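Long-range contacts in peroxinectin A (Dictyostelium discoideum, PDB 6ERC), which uses a bound haem and hydrogen peroxide to oxidise phenolic donors, iodide and thiocyanate, as a secreted peroxidase of the animal haem peroxidase family: residues Pro47-Ser52 / Gly376-Ser381; Gly172-Thr177 / Asp230-Ala235; Ser411-Asp416 / Gly439-His444. All coordinates share one frame; numbering follows the deposited sequence.

Interaction 1: residues Pro47-Ser52 / Gly376-Ser381; sequences PSRAIS and GLDLAS. With HEM (protoporphyrin IX containing Fe), chain F.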
loop_
_atom_site.group_PDB
_atom_site.type_symbol
_atom_site.label_atom_id
_atom_site.label_comp_id
_atom_site.label_asym_id
_atom_site.label_seq_id
_atom_site.Cartn_x
_atom_site.Cartn_y
_atom_site.Cartn_z
ATOM N N PRO A 47 22.630 8.828 8.510
ATOM C CA PRO A 47 21.885 7.564 8.565
ATOM C C PRO A 47 20.380 7.794 8.592
ATOM O O PRO A 47 19.892 8.895 8.858
ATOM C CB PRO A 47 22.371 6.915 9.866
ATOM C CG PRO A 47 23.677 7.566 10.155
ATOM C CD PRO A 47 23.559 8.966 9.643
ATOM N N SER A 48 19.639 6.716 8.320
ATOM C CA SER A 48 18.185 6.814 8.194
ATOM C C SER A 48 17.551 7.336 9.480
ATOM O O SER A 48 16.730 8.259 9.449
ATOM C CB SER A 48 17.600 5.451 7.821
ATOM O OG SER A 48 18.156 4.973 6.608
ATOM N N ARG A 49 17.922 6.757 10.624
ATOM C CA ARG A 49 17.297 7.152 11.882
ATOM C C ARG A 49 17.587 8.609 12.222
ATOM O O ARG A 49 16.779 9.262 12.892
ATOM C CB ARG A 49 17.766 6.232 13.009
ATOM C CG ARG A 49 17.251 6.607 14.397
ATOM C CD ARG A 49 15.734 6.714 14.456
ATOM N NE ARG A 49 15.277 7.022 15.808
ATOM C CZ ARG A 49 14.031 7.363 16.129
ATOM N NH1 ARG A 49 13.092 7.451 15.195
ATOM N NH2 ARG A 49 13.725 7.623 17.392
ATOM N N ALA A 50 18.730 9.134 11.779
ATOM C CA ALA A 50 19.014 10.550 11.982
ATOM C C ALA A 50 18.085 11.411 11.135
ATOM O O ALA A 50 17.455 12.346 11.642
ATOM C CB ALA A 50 20.478 10.845 11.655
ATOM N N ILE A 51 17.981 11.104 9.840
ATOM C CA ILE A 51 17.052 11.830 8.980
ATOM C C ILE A 51 15.638 11.742 9.534
ATOM O O ILE A 51 14.857 12.695 9.423
ATOM C CB ILE A 51 17.121 11.293 7.536
ATOM C CG1 ILE A 51 18.530 11.450 6.955
ATOM C CG2 ILE A 51 16.102 12.000 6.655
ATOM C CD1 ILE A 51 18.987 12.888 6.766
ATOM N N SER A 52 15.282 10.603 10.132
ATOM C CA SER A 52 13.957 10.457 10.727
ATOM C C SER A 52 13.756 11.455 11.859
ATOM O O SER A 52 12.735 12.149 11.919
ATOM C CB SER A 52 13.768 9.025 11.230
ATOM O OG SER A 52 12.501 8.860 11.841
ATOM N N GLY A 376 11.984 -2.172 18.860
ATOM C CA GLY A 376 11.049 -1.248 18.261
ATOM C C GLY A 376 11.312 -1.083 16.783
ATOM O O GLY A 376 12.220 -1.683 16.211
ATOM N N LEU A 377 10.490 -0.241 16.157
ATOM C CA LEU A 377 10.607 -0.000 14.726
ATOM C C LEU A 377 10.262 1.450 14.418
ATOM O O LEU A 377 9.488 2.091 15.134
ATOM C CB LEU A 377 9.704 -0.949 13.928
ATOM C CG LEU A 377 8.202 -0.862 14.207
ATOM C CD1 LEU A 377 7.496 0.054 13.204
ATOM C CD2 LEU A 377 7.598 -2.256 14.199
ATOM N N ASP A 378 10.855 1.956 13.337
ATOM C CA ASP A 378 10.641 3.321 12.868
ATOM C C ASP A 378 10.299 3.237 11.389
ATOM O O ASP A 378 11.158 2.900 10.569
ATOM C CB ASP A 378 11.881 4.186 13.108
ATOM C CG ASP A 378 11.709 5.618 12.626
ATOM O OD1 ASP A 378 10.695 5.925 11.965
ATOM O OD2 ASP A 378 12.599 6.445 12.914
ATOM N N LEU A 379 9.046 3.533 11.049
ATOM C CA LEU A 379 8.615 3.395 9.664
ATOM C C LEU A 379 9.261 4.444 8.767
ATOM O O LEU A 379 9.564 4.160 7.603
ATOM C CB LEU A 379 7.092 3.478 9.584
ATOM C CG LEU A 379 6.454 3.186 8.227
ATOM C CD1 LEU A 379 6.973 1.886 7.619
ATOM C CD2 LEU A 379 4.947 3.118 8.384
ATOM N N ALA A 380 9.479 5.652 9.283
ATOM C CA ALA A 380 10.220 6.653 8.523
ATOM C C ALA A 380 11.622 6.152 8.193
ATOM O O ALA A 380 12.078 6.258 7.050
ATOM C CB ALA A 380 10.284 7.962 9.306
ATOM N N SER A 381 12.317 5.593 9.187
ATOM C CA SER A 381 13.654 5.060 8.947
ATOM C C SER A 381 13.619 3.900 7.962
ATOM O O SER A 381 14.463 3.815 7.062
ATOM C CB SER A 381 14.289 4.618 10.265
ATOM O OG SER A 381 14.388 5.699 11.173
HETATM C CHA HEM F . 5.166 -0.396 2.941
HETATM C CHB HEM F . 3.147 -0.134 7.326
HETATM C CHC HEM F . -0.265 2.848 5.555
HETATM C CHD HEM F . 1.911 2.765 1.229
HETATM C C1A HEM F . 4.948 -0.530 4.290
HETATM C C2A HEM F . 5.823 -1.197 5.223
HETATM C C3A HEM F . 5.274 -1.127 6.439
HETATM C C4A HEM F . 4.024 -0.413 6.310
HETATM C CMA HEM F . 5.844 -1.703 7.754
HETATM C CAA HEM F . 7.161 -1.850 4.841
HETATM C CBA HEM F . 8.258 -1.015 5.487
HETATM C CGA HEM F . 9.553 -1.206 4.743
HETATM O O1A HEM F . 9.625 -0.837 3.542
HETATM O O2A HEM F . 10.523 -1.719 5.355
HETATM C C1B HEM F . 2.044 0.677 7.213
HETATM C C2B HEM F . 1.122 0.969 8.283
HETATM C C3B HEM F . 0.172 1.789 7.800
HETATM C C4B HEM F . 0.471 2.043 6.404
HETATM C CMB HEM F . 1.281 0.383 9.700
HETATM C CAB HEM F . -1.047 2.414 8.515
HETATM C CBB HEM F . -1.290 2.259 9.821
HETATM C C1C HEM F . 0.024 3.099 4.231
HETATM C C2C HEM F . -0.730 3.955 3.332
HETATM C C3C HEM F . -0.121 3.928 2.126
HETATM C C4C HEM F . 1.026 3.055 2.245
HETATM C CMC HEM F . -1.988 4.719 3.797
HETATM C CAC HEM F . -0.433 4.621 0.774
HETATM C CBC HEM F . -1.464 5.434 0.530
HETATM C C1D HEM F . 2.951 1.871 1.306
HETATM C C2D HEM F . 3.784 1.445 0.205
HETATM C C3D HEM F . 4.684 0.583 0.688
HETATM C C4D HEM F . 4.444 0.417 2.100
HETATM C CMD HEM F . 3.648 1.945 -1.248
HETATM C CAD HEM F . 5.781 -0.168 -0.087
HETATM C CBD HEM F . 5.072 -1.338 -0.761
HETATM C CGD HEM F . 5.970 -2.548 -0.844
HETATM O O1D HEM F . 6.028 -3.316 0.150
HETATM O O2D HEM F . 6.627 -2.761 -1.895
HETATM N NA HEM F . 3.856 -0.063 4.987
HETATM N NB HEM F . 1.620 1.345 6.081
HETATM N NC HEM F . 1.085 2.567 3.532
HETATM N ND HEM F . 3.381 1.222 2.445
HETATM FE FE HEM F . 2.479 1.240 4.225
#

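Interaction 2: residues Gly172-Thr177 / Asp230-Ala235; sequences GEMKMT and DHNRLA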
loop_
_atom_site.group_PDB
_atom_site.type_symbol
_atom_site.label_atom_id
_atom_site.label_comp_id
_atom_site.label_asym_id
_atom_site.label_seq_id
_atom_site.Cartn_x
_atom_site.Cartn_y
_atom_site.Cartn_z
ATOM N N GLY A 172 -19.697 -21.259 -4.654
ATOM C CA GLY A 172 -18.712 -20.285 -5.082
ATOM C C GLY A 172 -18.396 -19.220 -4.055
ATOM O O GLY A 172 -17.985 -18.117 -4.425
ATOM N N GLU A 173 -18.566 -19.523 -2.775
ATOM C CA GLU A 173 -18.434 -18.536 -1.715
ATOM C C GLU A 173 -17.070 -18.632 -1.041
ATOM O O GLU A 173 -16.334 -19.611 -1.195
ATOM C CB GLU A 173 -19.546 -18.716 -0.677
ATOM C CG GLU A 173 -20.942 -18.535 -1.247
ATOM C CD GLU A 173 -22.030 -18.655 -0.196
ATOM O OE1 GLU A 173 -21.852 -18.101 0.911
ATOM O OE2 GLU A 173 -23.061 -19.307 -0.475
ATOM N N MET A 174 -16.740 -17.585 -0.287
ATOM C CA MET A 174 -15.511 -17.520 0.490
ATOM C C MET A 174 -15.780 -17.957 1.925
ATOM O O MET A 174 -16.836 -17.656 2.485
ATOM C CB MET A 174 -14.937 -16.102 0.489
ATOM C CG MET A 174 -14.515 -15.588 -0.878
ATOM S SD MET A 174 -13.149 -16.513 -1.604
ATOM C CE MET A 174 -11.805 -16.045 -0.517
ATOM N N LYS A 175 -14.817 -18.659 2.518
ATOM C CA LYS A 175 -14.923 -19.013 3.927
ATOM C C LYS A 175 -15.099 -17.757 4.772
ATOM O O LYS A 175 -14.566 -16.688 4.461
ATOM C CB LYS A 175 -13.683 -19.778 4.393
ATOM C CG LYS A 175 -13.544 -21.180 3.821
ATOM C CD LYS A 175 -12.312 -21.880 4.391
ATOM C CE LYS A 175 -12.138 -23.275 3.815
ATOM N NZ LYS A 175 -10.863 -23.905 4.259
ATOM N N MET A 176 -15.851 -17.895 5.858
ATOM C CA MET A 176 -16.216 -16.754 6.679
ATOM C C MET A 176 -16.413 -17.223 8.111
ATOM O O MET A 176 -16.725 -18.392 8.358
ATOM C CB MET A 176 -17.492 -16.089 6.149
ATOM C CG MET A 176 -17.483 -14.569 6.152
ATOM S SD MET A 176 -16.135 -13.825 5.209
ATOM C CE MET A 176 -16.443 -14.494 3.582
ATOM N N THR A 177 -16.223 -16.303 9.052
ATOM C CA THR A 177 -16.489 -16.553 10.465
ATOM C C THR A 177 -17.808 -15.874 10.818
ATOM O O THR A 177 -17.870 -14.644 10.925
ATOM C CB THR A 177 -15.352 -16.033 11.345
ATOM O OG1 THR A 177 -14.117 -16.651 10.961
ATOM C CG2 THR A 177 -15.624 -16.337 12.816
ATOM N N ASP A 230 -19.521 -8.737 0.167
ATOM C CA ASP A 230 -20.039 -8.411 -1.156
ATOM C C ASP A 230 -19.793 -9.545 -2.140
ATOM O O ASP A 230 -20.586 -9.748 -3.066
ATOM C CB ASP A 230 -19.399 -7.116 -1.657
ATOM C CG ASP A 230 -20.240 -6.414 -2.706
ATOM O OD1 ASP A 230 -21.437 -6.179 -2.446
ATOM O OD2 ASP A 230 -19.698 -6.074 -3.782
ATOM N N HIS A 231 -18.705 -10.295 -1.958
ATOM C CA HIS A 231 -18.438 -11.436 -2.827
ATOM C C HIS A 231 -19.463 -12.542 -2.603
ATOM O O HIS A 231 -20.094 -13.019 -3.553
ATOM C CB HIS A 231 -17.023 -11.962 -2.585
ATOM C CG HIS A 231 -16.708 -13.206 -3.354
ATOM N ND1 HIS A 231 -17.047 -14.465 -2.907
ATOM C CD2 HIS A 231 -16.094 -13.384 -4.548
ATOM C CE1 HIS A 231 -16.651 -15.365 -3.790
ATOM N NE2 HIS A 231 -16.069 -14.735 -4.794
ATOM N N ASN A 232 -19.634 -12.968 -1.351
ATOM C CA ASN A 232 -20.595 -14.023 -1.060
ATOM C C ASN A 232 -22.015 -13.590 -1.391
ATOM O O ASN A 232 -22.860 -14.431 -1.717
ATOM C CB ASN A 232 -20.490 -14.437 0.408
ATOM C CG ASN A 232 -19.234 -15.231 0.698
ATOM O OD1 ASN A 232 -18.512 -15.631 -0.216
ATOM N ND2 ASN A 232 -18.974 -15.478 1.974
ATOM N N ARG A 233 -22.298 -12.290 -1.316
ATOM C CA ARG A 233 -23.609 -11.797 -1.716
ATOM C C ARG A 233 -23.839 -12.023 -3.207
ATOM O O ARG A 233 -24.896 -12.516 -3.618
ATOM C CB ARG A 233 -23.733 -10.316 -1.361
ATOM C CG ARG A 233 -25.139 -9.757 -1.473
ATOM C CD ARG A 233 -25.158 -8.269 -1.184
ATOM N NE ARG A 233 -24.336 -7.528 -2.137
ATOM C CZ ARG A 233 -24.736 -7.167 -3.353
ATOM N NH1 ARG A 233 -25.956 -7.472 -3.775
ATOM N NH2 ARG A 233 -23.915 -6.500 -4.151
ATOM N N LEU A 234 -22.848 -11.678 -4.034
ATOM C CA LEU A 234 -22.981 -11.886 -5.472
ATOM C C LEU A 234 -23.001 -13.367 -5.829
ATOM O O LEU A 234 -23.679 -13.762 -6.784
ATOM C CB LEU A 234 -21.843 -11.184 -6.214
ATOM C CG LEU A 234 -21.845 -9.655 -6.199
ATOM C CD1 LEU A 234 -20.619 -9.129 -6.917
ATOM C CD2 LEU A 234 -23.100 -9.089 -6.834
ATOM N N ALA A 235 -22.270 -14.199 -5.086
ATOM C CA ALA A 235 -22.273 -15.630 -5.369
ATOM C C ALA A 235 -23.662 -16.224 -5.174
ATOM O O ALA A 235 -24.102 -17.067 -5.963
ATOM C CB ALA A 235 -21.255 -16.343 -4.480
#

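Interaction 3: residues Ser411-Asp416 / Gly439-His444; sequences SDITSD and GLAEDH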
loop_
_atom_site.group_PDB
_atom_site.type_symbol
_atom_site.label_atom_id
_atom_site.label_comp_id
_atom_site.label_asym_id
_atom_site.label_seq_id
_atom_site.Cartn_x
_atom_site.Cartn_y
_atom_site.Cartn_z
ATOM N N SER A 411 14.194 27.226 -1.079
ATOM C CA SER A 411 12.896 27.864 -1.251
ATOM C C SER A 411 12.161 27.323 -2.469
ATOM O O SER A 411 10.926 27.366 -2.514
ATOM C CB SER A 411 13.061 29.378 -1.369
ATOM O OG SER A 411 13.767 29.719 -2.546
ATOM N N ASP A 412 12.889 26.818 -3.469
ATOM C CA ASP A 412 12.222 26.251 -4.634
ATOM C C ASP A 412 11.368 25.050 -4.254
ATOM O O ASP A 412 10.381 24.750 -4.935
ATOM C CB ASP A 412 13.242 25.849 -5.699
ATOM C CG ASP A 412 14.020 27.032 -6.237
ATOM O OD1 ASP A 412 15.255 27.053 -6.067
ATOM O OD2 ASP A 412 13.398 27.945 -6.822
ATOM N N ILE A 413 11.725 24.359 -3.171
ATOM C CA ILE A 413 10.960 23.191 -2.748
ATOM C C ILE A 413 9.717 23.612 -1.971
ATOM O O ILE A 413 8.640 23.029 -2.143
ATOM C CB ILE A 413 11.852 22.248 -1.921
ATOM C CG1 ILE A 413 13.074 21.816 -2.735
ATOM C CG2 ILE A 413 11.062 21.018 -1.480
ATOM C CD1 ILE A 413 14.153 21.161 -1.908
ATOM N N THR A 414 9.836 24.619 -1.108
ATOM C CA THR A 414 8.721 25.027 -0.267
ATOM C C THR A 414 8.997 26.399 0.325
ATOM O O THR A 414 10.149 26.811 0.479
ATOM C CB THR A 414 8.473 24.023 0.861
ATOM O OG1 THR A 414 7.457 24.527 1.738
ATOM C CG2 THR A 414 9.749 23.789 1.653
ATOM N N SER A 415 7.917 27.091 0.680
ATOM C CA SER A 415 8.018 28.386 1.338
ATOM C C SER A 415 7.979 28.286 2.858
ATOM O O SER A 415 8.278 29.275 3.536
ATOM C CB SER A 415 6.891 29.306 0.858
ATOM O OG SER A 415 7.004 29.558 -0.532
ATOM N N ASP A 416 7.627 27.132 3.405
ATOM C CA ASP A 416 7.554 26.957 4.851
ATOM C C ASP A 416 8.957 26.993 5.445
ATOM O O ASP A 416 9.749 26.079 5.172
ATOM C CB ASP A 416 6.864 25.636 5.184
ATOM C CG ASP A 416 6.570 25.482 6.668
ATOM O OD1 ASP A 416 7.226 26.159 7.487
ATOM O OD2 ASP A 416 5.680 24.676 7.014
ATOM N N GLY A 439 10.185 14.858 -2.256
ATOM C CA GLY A 439 8.833 14.829 -2.789
ATOM C C GLY A 439 7.788 15.141 -1.737
ATOM O O GLY A 439 6.793 15.813 -2.015
ATOM N N LEU A 440 8.000 14.656 -0.513
ATOM C CA LEU A 440 7.081 14.970 0.574
ATOM C C LEU A 440 7.087 16.458 0.900
ATOM O O LEU A 440 6.045 17.026 1.246
ATOM C CB LEU A 440 7.444 14.153 1.811
ATOM C CG LEU A 440 7.028 12.687 1.742
ATOM C CD1 LEU A 440 7.634 11.892 2.881
ATOM C CD2 LEU A 440 5.514 12.570 1.763
ATOM N N ALA A 441 8.252 17.104 0.800
ATOM C CA ALA A 441 8.372 18.504 1.189
ATOM C C ALA A 441 7.741 19.449 0.175
ATOM O O ALA A 441 7.508 20.619 0.501
ATOM C CB ALA A 441 9.845 18.866 1.384
ATOM N N GLU A 442 7.460 18.974 -1.035
ATOM C CA GLU A 442 6.918 19.828 -2.078
ATOM C C GLU A 442 5.519 20.316 -1.717
ATOM O O GLU A 442 4.797 19.704 -0.923
ATOM C CB GLU A 442 6.867 19.081 -3.412
ATOM C CG GLU A 442 8.231 18.728 -3.977
ATOM C CD GLU A 442 8.149 17.954 -5.277
ATOM O OE1 GLU A 442 7.025 17.601 -5.696
ATOM O OE2 GLU A 442 9.213 17.700 -5.880
ATOM N N ASP A 443 5.141 21.440 -2.318
ATOM C CA ASP A 443 3.766 21.910 -2.237
ATOM C C ASP A 443 2.861 21.003 -3.064
ATOM O O ASP A 443 3.256 20.503 -4.119
ATOM C CB ASP A 443 3.667 23.351 -2.737
ATOM C CG ASP A 443 4.627 24.281 -2.026
ATOM O OD1 ASP A 443 4.798 24.134 -0.798
ATOM O OD2 ASP A 443 5.217 25.152 -2.698
ATOM N N HIS A 444 1.643 20.789 -2.576
ATOM C CA HIS A 444 0.705 19.922 -3.276
ATOM C C HIS A 444 0.263 20.552 -4.592
ATOM O O HIS A 444 -0.011 21.753 -4.665
ATOM C CB HIS A 444 -0.516 19.641 -2.403
ATOM C CG HIS A 444 -0.204 18.872 -1.157
ATOM N ND1 HIS A 444 -1.112 18.718 -0.132
ATOM C CD2 HIS A 444 0.914 18.212 -0.771
ATOM C CE1 HIS A 444 -0.567 17.997 0.832
ATOM N NE2 HIS A 444 0.662 17.678 0.469
#

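Interaction 1: residues Pro47-Ser52 / Gly376-Ser381
Arg49 and Ser52, one turn apart at the start of helix 48-56, both reach for the carboxylate of Asp378, the N-cap of helix 379-390 in this animal haem peroxidase. Following Arg49 outward, CB lies 3.9 Å from Ser381 OG, and CG leaves anti to the backbone N (chi1 176°). A bend at chi2 then carries CD past the hydroxyl of Ser381, with CD 3.5 Å from Asp378 OD2. At the tip the work is divided: NE pairs with Asp101, NH2 bonds to Asn366, and Arg49 NH1 makes the salt bridge, 2.5 Å from Asp378 OD2 and bent at the hydrogen (137°). With NE and NH2 engaged elsewhere, only NH1 grips the carboxylate; the two planes stand 89° apart and the nitrogen comes from above the carboxylate plane. Ser52 uses the syn lone pair of the same oxygen, with OG 2.6 Å from Asp378 OD2, while Arg365 also bonds to Ser52 OG. The other carboxylate oxygen serves the helix end, where Ser381 N gives a weak capping bond to Asp378 OD1. The cap is thus part of the clasp between the two helices, and the concentration of donors on it probably favours a charged carboxylate. Ser48 CB rests 3.6 Å from Ser381 O, while Ser48 OG turns to Gln385. Next to the cap, Leu379 points away from helix 48-56 and places CD1 3.7 Å from haem C3A. A third donor completes the grip, Ser381 OG lying 2.6 Å from Asp378 OD2, well above the carboxylate plane.

Interaction 2: residues Gly172-Thr177 / Asp230-Ala235
Asn232 lays its amide along the backbone of Met174 and sets OD1 against Glu173, Asn232 OD1 being 3.3 Å from Glu173 CB. The amide grips both backbone polar atoms of Met174: Met174 N donates to Asn232 OD1 at 2.6 Å, nearly straight (174°), and Asn232 ND2 returns a bond to Met174 O at 3.1 Å, in the carbonyl plane and on a lone pair. His231 ND1 adds a second donor to Asn232 OD1, in the plane of its own ring, so the amide is held from turning. A leucine in place of Asn232 would probably leave Met174 N, Met174 O and His231 ND1 without these mates and let the loop drift from the helix. The His231 ring also meets Gly172 O at its edge, CE1 to O 3.1 Å. The Met174 side chain crosses that of His231 at about a right angle, CG 3.4 Å from His231 ND1 and SD oblique to the ring, a sulfur-aromatic contact. Met176 approaches Asn232 from the opposite direction, its CE 3.2 Å from Asn232 ND2. The loop 172-177, leading from helix 160-166 into strand 177-179, is thus fastened along helix 218-241, while helix 247-275 backs both, Phe251 meeting Met174 and Ser254 touching His231.

Interaction 3: residues Ser411-Asp416 / Gly439-His444
Ile413 and Glu442 bring their backbones closest, CA to CA 5.3 Å, where helix 410-413 and helix 435-441 each run out into loop. The two segments meet by van der Waals contact: Ile413 O lies over Glu442 CA at 3.6 Å, and it comes within 3.8 Å of Asp443 N. Among the side chains Ile413 makes the apolar part. Its CG2 branch, anti to the backbone N, touches Ala441 CB at 3.8 Å, while Val407 and Ile433 pack around the same isoleucine from the adjoining loops. Thr414 comes next and sits against the carbonyl of Ala441, with Thr414 CB 3.6 Å from Ala441 O. Its hydroxyl stands anti to the backbone N (chi1 174°), a position from which Thr414 OG1 accepts from Asp416 N at 3.1 Å and forms an ST turn; the bond is fairly straight at 164°. That turn hands the chain over to Asp416, the N-cap of helix 417-426. Asp443, exposed to solvent, crosses Thr414 at about a right angle, Asp443 OD1 3.7 Å from Thr414 OG1. Glu442 points its CB away from Ile413, and its carboxylate is held on the far side by Thr453 and Tyr395, both bonded to OE2. His444 bonds through NE2 to Ile356 O and Ala441 touches Ile358; Ile356 and Ile358 belong to the loop that supplies Asn355, Asp357 and Tyr359 to the bound calcium, about 11 Å from the side chain of Ala441. The arrangement is a junction of helix ends in the mainly helical animal haem peroxidase fold, joining the turn between helices 410-413 and 417-426 to the chain leaving helix 435-441, beside the calcium-binding loop.

Overall arrangement
All three contacts are largely buried, yet they use different chemistry. Interaction 1 joins two helix starts through a charged, many-donor clasp, and it alone reaches the haem pocket, by way of Leu379. Interaction 2 ties a loop to the middle of a long helix with a neutral amide reading a backbone; it falls, in sequence, between the two segments of interaction 1 but on the opposite side of the chain's centre, their centres 41 Å apart. Interaction 3 relies on van der Waals contact between helix ends and includes one exposed residue, Asp443. It lies nearest to interaction 1, about 8 Å between closest atoms, without touching it. No helix is shared among the three.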